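Local coordinates for probable CoA-transferase alpha subunit (Rhodococcus jostii, PDB 6COJ), which binds a spirolactone-bearing thioester of coenzyme A and probably acts on such thioesters as the alpha subunit of a CoA-transferase-family enzyme, at residues G73-S77 and A78-T82; R146-G149 and D150-T154. The protein carries 1 engineered substitution. All coordinates share one frame; numbering follows the deposited sequence.

How the contacts relate
Following the chain from its N terminus, contact 1 comes first: at 73-82 helix 70-77 stops and the chain turns tightly into strand 81-86 of the seven-stranded parallel sheet. Contact 2, at 146-154, makes a comparable short turn from helix 144-148 into strand 153-156, outermost, within this chain, of a three-stranded antiparallel sheet. The two turns are in series, neither nesting nor crossing. The centres of contacts 1 and 2 are about 24 Å apart. The nearest atoms of contacts 1 and 2 are about 11 Å apart, without touching. Strand 81-86 nevertheless relates them: it starts in contact 1, and farther along it Lys-83 and Tyr-85 meet Glu-151 of contact 2.

Contact 1 of 2, residues G73-S77 and A78-T82; sequences GLLCS and AGKVT
Lys-80 N and Gly-79 N reach back to Leu-75 O and Cys-76 O, forming the paired bonds of a Schellman motif that ends helix 70-77 and starts the return to strand 81-86 in a beta-alpha-beta unit. The outer bond, Lys-80 N to Leu-75 O, is 3.0 Å long and nearly straight (168°). The inner one, Gly-79 N to Cys-76 O, is also 3.0 Å, and the positive phi of Gly-79 (63°), a value that favours glycine, turns the chain between them. Leu-75 O takes a second donor, Ala-78 N at 3.2 Å, from the opposite face of its carbonyl plane. The same Ala-78 N makes a weak bond to Leu-74 O at 3.3 Å.

One side-chain bond is added within this last turn. Ser-77 OG sits between its own backbone N and carbonyl carbon (chi1 79°), which folds it back along the helix to donate to Leu-74 O at 2.7 Å. An alanine here lacks the hydroxyl, and Leu-74 O would probably be left with the weak bond from Ala-78 N as its tie to the turn.

Apolar contacts join the helix end to the start of strand 81-86. Val-81 directs CG2 at the helix, 3.6 Å from Leu-75 CB, while Cys-76 SG lies more loosely beside the same methyl. Leu-75 also touches Leu-54 and Leu-55 of helix 48-56, and its side chain is buried. The aliphatic part of Lys-80 crosses Leu-75 at about a right angle, with Lys-80 CD 4.1 Å from Leu-75 CD2. Beyond that crossing the lysine chain bends at its last torsion, and NZ donates to the backbone oxygens of Val-59 and Ser-57.

Contact 2 of 2, residues R146-G149 and D150-T154; sequences RFWG and DELRT
The indole of Trp-148 carries Leu-152 on one face: Leu-152 CD2 stands 4.3 Å from the centroid of the Trp-148 five-membered ring, almost straight above it, in a CH-pi contact. Leu-152 holds its CG anti to the backbone N (chi1 -172°), which lets its branch run over the ring while Leu-152 CB presses on Trp-148 CB at 3.4 Å. The carboxylate of Glu-151 approaches the six-membered part obliquely, with Glu-151 OE2 3.7 Å from Trp-148 CZ3 and the two planes 64° apart. Around the indole, Tyr-85 sets its ring steeply against it, and NE1 donates to Glu-114 O.

Asp-150 lies at the edge of the Arg-153 guanidinium, in its plane, while Arg-153 NH2 comes from the syn side of Asp-150 OD2, tilted out of the carboxylate plane. Arg-153 NH2 reaches Asp-150 OD2 at 2.7 Å and 177°; the companion bond from NE to OD1 is weak.

Backbone bonds shape the turn that brings these groups together. Gly-149, with positive phi, takes the chain out of helix 144-148; Glu-151 N then donates to Trp-148 O at 3.1 Å, and Leu-152 N donates to Gly-149 O at 3.1 Å.

Arg-153 also meets another copy of this protein, through its backbone N to Tyr-159 OH and through NH1 to Pro-158 O of that subunit. Glu-151 OE1 pairs with Arg-113 and Lys-83, and OE2 bonds Tyr-85 OH. The turn thus combines an apolar indole-leucine side with two separate charge pairings, and the positive neighbours of Glu-151 would probably favour its carboxylate form beside the indole.

Contact 1 of 2, residues G73-S77 and A78-T82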
loop_
_atom_site.group_PDB
_atom_site.type_symbol
_atom_site.label_atom_id
_atom_site.label_comp_id
_atom_site.label_asym_id
_atom_site.label_seq_id
_atom_site.Cartn_x
_atom_site.Cartn_y
_atom_site.Cartn_z
ATOM N N GLY A 73 -0.250 -28.010 2.256
ATOM C CA GLY A 73 -0.291 -29.445 2.018
ATOM C C GLY A 73 0.418 -30.235 3.099
ATOM O O GLY A 73 -0.123 -31.209 3.634
ATOM N N LEU A 74 1.641 -29.826 3.447
ATOM C CA LEU A 74 2.368 -30.552 4.485
ATOM C C LEU A 74 1.633 -30.492 5.820
ATOM O O LEU A 74 1.526 -31.500 6.526
ATOM C CB LEU A 74 3.792 -30.013 4.618
ATOM C CG LEU A 74 4.790 -30.459 3.548
ATOM C CD1 LEU A 74 6.103 -29.704 3.721
ATOM C CD2 LEU A 74 5.027 -31.978 3.579
ATOM N N LEU A 75 1.093 -29.323 6.180
ATOM C CA LEU A 75 0.340 -29.240 7.427
ATOM C C LEU A 75 -0.881 -30.157 7.399
ATOM O O LEU A 75 -1.208 -30.805 8.403
ATOM C CB LEU A 75 -0.060 -27.785 7.694
ATOM C CG LEU A 75 1.125 -26.874 8.020
ATOM C CD1 LEU A 75 0.664 -25.421 8.062
ATOM C CD2 LEU A 75 1.790 -27.260 9.334
ATOM N N CYS A 76 -1.551 -30.250 6.247
ATOM C CA CYS A 76 -2.696 -31.149 6.130
ATOM C C CYS A 76 -2.269 -32.602 6.230
ATOM O O CYS A 76 -3.001 -33.429 6.791
ATOM C CB CYS A 76 -3.428 -30.901 4.813
ATOM S SG CYS A 76 -4.407 -29.385 4.787
ATOM N N SER A 77 -1.098 -32.940 5.681
ATOM C CA SER A 77 -0.623 -34.316 5.773
ATOM C C SER A 77 -0.447 -34.768 7.216
ATOM O O SER A 77 -0.512 -35.972 7.491
ATOM C CB SER A 77 0.685 -34.512 4.996
ATOM O OG SER A 77 1.820 -34.042 5.716
ATOM N N ALA A 78 -0.241 -33.836 8.143
ATOM C CA ALA A 78 -0.063 -34.166 9.549
ATOM C C ALA A 78 -1.302 -33.866 10.376
ATOM O O ALA A 78 -1.239 -33.923 11.611
ATOM C CB ALA A 78 1.157 -33.429 10.110
ATOM N N GLY A 79 -2.423 -33.565 9.721
ATOM C CA GLY A 79 -3.664 -33.295 10.421
ATOM C C GLY A 79 -3.615 -32.082 11.323
ATOM O O GLY A 79 -4.319 -32.045 12.341
ATOM N N LYS A 80 -2.790 -31.093 10.988
ATOM C CA LYS A 80 -2.571 -29.964 11.880
ATOM C C LYS A 80 -3.509 -28.795 11.627
ATOM O O LYS A 80 -3.453 -27.818 12.381
ATOM C CB LYS A 80 -1.110 -29.503 11.818
ATOM C CG LYS A 80 -0.164 -30.464 12.545
ATOM C CD LYS A 80 1.274 -30.063 12.342
ATOM C CE LYS A 80 2.213 -31.021 13.032
ATOM N NZ LYS A 80 2.130 -30.942 14.516
ATOM N N VAL A 81 -4.376 -28.872 10.620
ATOM C CA VAL A 81 -5.211 -27.748 10.197
ATOM C C VAL A 81 -6.658 -28.042 10.556
ATOM O O VAL A 81 -7.209 -29.083 10.171
ATOM C CB VAL A 81 -5.066 -27.476 8.695
ATOM C CG1 VAL A 81 -5.917 -26.272 8.287
ATOM C CG2 VAL A 81 -3.606 -27.257 8.343
ATOM N N THR A 82 -7.271 -27.136 11.310
ATOM C CA THR A 82 -8.697 -27.192 11.605
ATOM C C THR A 82 -9.500 -26.286 10.687
ATOM O O THR A 82 -10.586 -26.663 10.235
ATOM C CB THR A 82 -8.935 -26.768 13.059
ATOM O OG1 THR A 82 -8.287 -27.695 13.932
ATOM C CG2 THR A 82 -10.428 -26.741 13.395
#

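Contact 2 of 2, residues R146-G149 and D150-T154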
loop_
_atom_site.group_PDB
_atom_site.type_symbol
_atom_site.label_atom_id
_atom_site.label_comp_id
_atom_site.label_asym_id
_atom_site.label_seq_id
_atom_site.Cartn_x
_atom_site.Cartn_y
_atom_site.Cartn_z
ATOM N N ARG A 146 -21.069 -17.786 0.475
ATOM C CA ARG A 146 -21.497 -19.075 1.046
ATOM C C ARG A 146 -20.408 -19.793 1.812
ATOM O O ARG A 146 -20.694 -20.468 2.731
ATOM C CB ARG A 146 -22.020 -19.986 -0.019
ATOM C CG ARG A 146 -23.265 -19.519 -0.677
ATOM C CD ARG A 146 -24.222 -20.665 -0.948
ATOM N NE ARG A 146 -23.807 -21.798 -1.793
ATOM C CZ ARG A 146 -23.654 -23.042 -1.329
ATOM N NH1 ARG A 146 -23.367 -24.016 -2.160
ATOM N NH2 ARG A 146 -23.753 -23.325 -0.019
ATOM N N PHE A 147 -19.160 -19.660 1.383
ATOM C CA PHE A 147 -18.065 -20.219 2.170
ATOM C C PHE A 147 -18.061 -19.649 3.585
ATOM O O PHE A 147 -17.751 -20.361 4.550
ATOM C CB PHE A 147 -16.717 -19.914 1.510
ATOM C CG PHE A 147 -16.330 -20.859 0.408
ATOM C CD1 PHE A 147 -16.094 -22.206 0.669
ATOM C CD2 PHE A 147 -16.140 -20.392 -0.884
ATOM C CE1 PHE A 147 -15.719 -23.062 -0.346
ATOM C CE2 PHE A 147 -15.759 -21.238 -1.904
ATOM C CZ PHE A 147 -15.543 -22.588 -1.636
ATOM N N TRP A 148 -18.389 -18.364 3.730
ATOM C CA TRP A 148 -18.261 -17.674 5.007
ATOM C C TRP A 148 -19.562 -17.550 5.775
ATOM O O TRP A 148 -19.523 -17.413 7.003
ATOM C CB TRP A 148 -17.755 -16.254 4.788
ATOM C CG TRP A 148 -16.342 -16.120 4.368
ATOM C CD1 TRP A 148 -15.783 -16.557 3.200
ATOM C CD2 TRP A 148 -15.301 -15.448 5.091
ATOM N NE1 TRP A 148 -14.452 -16.205 3.159
ATOM C CE2 TRP A 148 -14.135 -15.527 4.309
ATOM C CE3 TRP A 148 -15.242 -14.804 6.334
ATOM C CZ2 TRP A 148 -12.927 -14.969 4.720
ATOM C CZ3 TRP A 148 -14.037 -14.267 6.749
ATOM C CH2 TRP A 148 -12.897 -14.348 5.939
ATOM N N GLY A 149 -20.707 -17.565 5.092
ATOM C CA GLY A 149 -21.956 -17.278 5.782
ATOM C C GLY A 149 -21.897 -15.969 6.548
ATOM O O GLY A 149 -21.367 -14.959 6.065
ATOM N N ASP A 150 -22.413 -15.992 7.783
ATOM C CA ASP A 150 -22.535 -14.770 8.573
ATOM C C ASP A 150 -21.200 -14.261 9.107
ATOM O O ASP A 150 -21.170 -13.179 9.707
ATOM C CB ASP A 150 -23.550 -14.953 9.709
ATOM C CG ASP A 150 -23.965 -13.628 10.340
ATOM O OD1 ASP A 150 -24.329 -12.697 9.585
ATOM O OD2 ASP A 150 -23.918 -13.517 11.585
ATOM N N GLU A 151 -20.105 -14.996 8.911
ATOM C CA GLU A 151 -18.788 -14.467 9.248
ATOM C C GLU A 151 -18.359 -13.356 8.292
ATOM O O GLU A 151 -17.458 -12.579 8.627
ATOM C CB GLU A 151 -17.747 -15.595 9.263
ATOM C CG GLU A 151 -16.417 -15.190 9.898
ATOM C CD GLU A 151 -15.384 -16.300 9.960
ATOM O OE1 GLU A 151 -15.750 -17.498 9.907
ATOM O OE2 GLU A 151 -14.191 -15.955 10.073
ATOM N N LEU A 152 -18.970 -13.273 7.108
ATOM C CA LEU A 152 -18.659 -12.245 6.117
ATOM C C LEU A 152 -19.918 -11.423 5.891
ATOM O O LEU A 152 -20.903 -11.926 5.340
ATOM C CB LEU A 152 -18.176 -12.871 4.808
ATOM C CG LEU A 152 -17.640 -11.892 3.760
ATOM C CD1 LEU A 152 -16.377 -11.208 4.267
ATOM C CD2 LEU A 152 -17.372 -12.632 2.464
ATOM N N ARG A 153 -19.882 -10.164 6.316
ATOM C CA ARG A 153 -21.000 -9.239 6.212
ATOM C C ARG A 153 -20.663 -8.123 5.231
ATOM O O ARG A 153 -19.516 -7.942 4.829
ATOM C CB ARG A 153 -21.350 -8.667 7.595
ATOM C CG ARG A 153 -21.818 -9.733 8.578
ATOM C CD ARG A 153 -21.923 -9.222 10.001
ATOM N NE ARG A 153 -22.449 -10.284 10.862
ATOM C CZ ARG A 153 -22.532 -10.227 12.189
ATOM N NH1 ARG A 153 -22.115 -9.155 12.848
ATOM N NH2 ARG A 153 -23.029 -11.257 12.862
ATOM N N THR A 154 -21.687 -7.364 4.847
ATOM C CA THR A 154 -21.493 -6.211 3.982
ATOM C C THR A 154 -21.461 -4.928 4.800
ATOM O O THR A 154 -21.783 -4.901 5.988
ATOM C CB THR A 154 -22.590 -6.114 2.924
ATOM O OG1 THR A 154 -23.868 -5.995 3.565
ATOM C CG2 THR A 154 -22.581 -7.345 2.035
#